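Local atomic coordinates of unsaturated glucuronyl hydrolase (Streptococcus agalactiae, PDB entry 2ZZR), a protein that hydrolyses unsaturated glycosaminoglycan disaccharides such as those of chondroitin and hyaluronan, releasing the unsaturated uronic acid from either 1,3 or 1,4 glycosidic bonds. Residues Lys2-Lys7 with Ser205-Val210. Sequence-based numbering, arbitrary orientation.
Sequences KIKPVK and SANNVV
The carboxamide of Asn207 reads the backbone of the extended N-terminal segment with both of its polar atoms. Asn207 ND2 donates to Lys2 O at 2.9 Å, with the acceptor only 9° out of the amide plane, while Asn207 OD1 accepts from Lys4 N at 2.8 Å, the N-H aimed almost straight at the oxygen (162°). An asparagine suits this place because one flat group offers a donor and an acceptor side by side, matching the C=O and N-H on either side of Ile3; the two bonds together fix the rotation of the amide. Lys4 replies in the other direction, its side chain sliding past that of Asn207. Lys4 CG stands between the backbone N and the carbonyl carbon (chi1 68°), and the fully extended chain beyond it carries Lys4 NZ to within 2.8 Å of Val210 O, in that carbonyl's plane. Lys4 NZ also makes a weak bond to Asn207 O at 3.1 Å, and a salt bridge to Asp212. Lysine is long enough to run from the arm to these oxygens, which its charge probably suits. Beside these polar links, Ile3 CD1 lies against Ala206 CB at 4.0 Å, the small alanine letting the arm come close, and Val6 CG1 approaches Val210 CG1 more loosely; branched apolar side chains suit a face shared with Leu270 and Met274 of helix 265-280. Asn207 and Lys4 thus pin the N-terminal arm to the end of helix 192-209 and the residue after it, on the alpha-helical barrel of this family 88 glycoside hydrolase.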
loop_
_atom_site.group_PDB
_atom_site.type_symbol
_atom_site.label_atom_id
_atom_site.label_comp_id
_atom_site.label_asym_id
_atom_site.label_seq_id
_atom_site.Cartn_x
_atom_site.Cartn_y
_atom_site.Cartn_z
ATOM N N LYS A 2 20.492 -13.615 -5.185
ATOM C CA LYS A 2 19.567 -14.739 -5.152
ATOM C C LYS A 2 18.464 -14.531 -4.118
ATOM O O LYS A 2 18.712 -14.017 -3.028
ATOM C CB LYS A 2 20.310 -16.040 -4.847
ATOM C CG LYS A 2 21.188 -16.546 -5.982
ATOM C CD LYS A 2 22.213 -17.539 -5.452
ATOM C CE LYS A 2 23.036 -18.154 -6.567
ATOM N NZ LYS A 2 24.103 -19.029 -5.996
ATOM N N ILE A 3 17.247 -14.918 -4.487
ATOM C CA ILE A 3 16.136 -15.006 -3.551
ATOM C C ILE A 3 15.900 -16.480 -3.232
ATOM O O ILE A 3 15.836 -17.322 -4.137
ATOM C CB ILE A 3 14.847 -14.335 -4.101
ATOM C CG1 ILE A 3 15.086 -12.833 -4.334
ATOM C CG2 ILE A 3 13.669 -14.550 -3.146
ATOM C CD1 ILE A 3 13.921 -12.113 -5.016
ATOM N N LYS A 4 15.793 -16.785 -1.941
ATOM C CA LYS A 4 15.562 -18.151 -1.477
ATOM C C LYS A 4 14.286 -18.726 -2.087
ATOM O O LYS A 4 13.346 -17.981 -2.376
ATOM C CB LYS A 4 15.440 -18.170 0.049
ATOM C CG LYS A 4 14.169 -17.471 0.529
ATOM C CD LYS A 4 14.057 -17.427 2.023
ATOM C CE LYS A 4 12.797 -16.677 2.402
ATOM N NZ LYS A 4 12.647 -16.631 3.876
ATOM N N PRO A 5 14.241 -20.055 -2.288
ATOM C CA PRO A 5 13.004 -20.670 -2.756
ATOM C C PRO A 5 11.829 -20.425 -1.802
ATOM O O PRO A 5 12.011 -20.407 -0.578
ATOM C CB PRO A 5 13.349 -22.165 -2.802
ATOM C CG PRO A 5 14.836 -22.208 -2.926
ATOM C CD PRO A 5 15.331 -21.039 -2.139
ATOM N N VAL A 6 10.647 -20.216 -2.376
ATOM C CA VAL A 6 9.399 -20.148 -1.616
ATOM C C VAL A 6 8.404 -21.133 -2.213
ATOM O O VAL A 6 8.443 -21.415 -3.416
ATOM C CB VAL A 6 8.773 -18.711 -1.581
ATOM C CG1 VAL A 6 9.714 -17.729 -0.914
ATOM C CG2 VAL A 6 8.369 -18.235 -2.988
ATOM N N LYS A 7 7.517 -21.667 -1.379
ATOM C CA LYS A 7 6.485 -22.554 -1.873
ATOM C C LYS A 7 5.485 -21.737 -2.670
ATOM O O LYS A 7 4.974 -20.720 -2.193
ATOM C CB LYS A 7 5.786 -23.311 -0.737
ATOM C CG LYS A 7 4.665 -24.245 -1.217
ATOM C CD LYS A 7 4.257 -25.275 -0.158
ATOM C CE LYS A 7 3.822 -24.597 1.134
ATOM N NZ LYS A 7 3.526 -25.570 2.216
ATOM N N SER A 205 14.450 -7.664 2.429
ATOM C CA SER A 205 13.056 -7.984 2.686
ATOM C C SER A 205 12.684 -9.346 2.091
ATOM O O SER A 205 12.190 -10.234 2.798
ATOM C CB SER A 205 12.152 -6.887 2.124
ATOM O OG SER A 205 12.416 -5.638 2.740
ATOM N N ALA A 206 12.940 -9.508 0.792
ATOM C CA ALA A 206 12.547 -10.711 0.055
ATOM C C ALA A 206 13.090 -11.988 0.690
ATOM O O ALA A 206 12.406 -13.009 0.738
ATOM C CB ALA A 206 13.008 -10.615 -1.402
ATOM N N ASN A 207 14.327 -11.923 1.169
ATOM C CA ASN A 207 14.983 -13.119 1.675
ATOM C C ASN A 207 14.646 -13.460 3.119
ATOM O O ASN A 207 14.960 -14.564 3.590
ATOM C CB ASN A 207 16.491 -13.021 1.458
ATOM C CG ASN A 207 16.893 -13.487 0.075
ATOM O OD1 ASN A 207 16.431 -14.530 -0.388
ATOM N ND2 ASN A 207 17.742 -12.725 -0.590
ATOM N N ASN A 208 13.971 -12.538 3.803
ATOM C CA ASN A 208 13.782 -12.658 5.249
ATOM C C ASN A 208 12.357 -12.395 5.728
ATOM O O ASN A 208 11.765 -13.237 6.409
ATOM C CB ASN A 208 14.785 -11.767 5.986
ATOM C CG ASN A 208 16.229 -12.123 5.672
ATOM O OD1 ASN A 208 16.711 -13.199 6.041
ATOM N ND2 ASN A 208 16.926 -11.229 4.989
ATOM N N VAL A 209 11.796 -11.240 5.360
ATOM C CA VAL A 209 10.450 -10.885 5.824
ATOM C C VAL A 209 9.369 -11.688 5.091
ATOM O O VAL A 209 8.248 -11.838 5.589
ATOM C CB VAL A 209 10.210 -9.344 5.791
ATOM C CG1 VAL A 209 9.725 -8.875 4.415
ATOM C CG2 VAL A 209 9.229 -8.924 6.893
ATOM N N VAL A 210 9.708 -12.207 3.908
ATOM C CA VAL A 210 8.873 -13.191 3.236
ATOM C C VAL A 210 9.356 -14.570 3.684
ATOM O O VAL A 210 10.557 -14.855 3.646
ATOM C CB VAL A 210 8.949 -13.068 1.693
ATOM C CG1 VAL A 210 8.016 -14.075 1.017
ATOM C CG2 VAL A 210 8.599 -11.644 1.258
#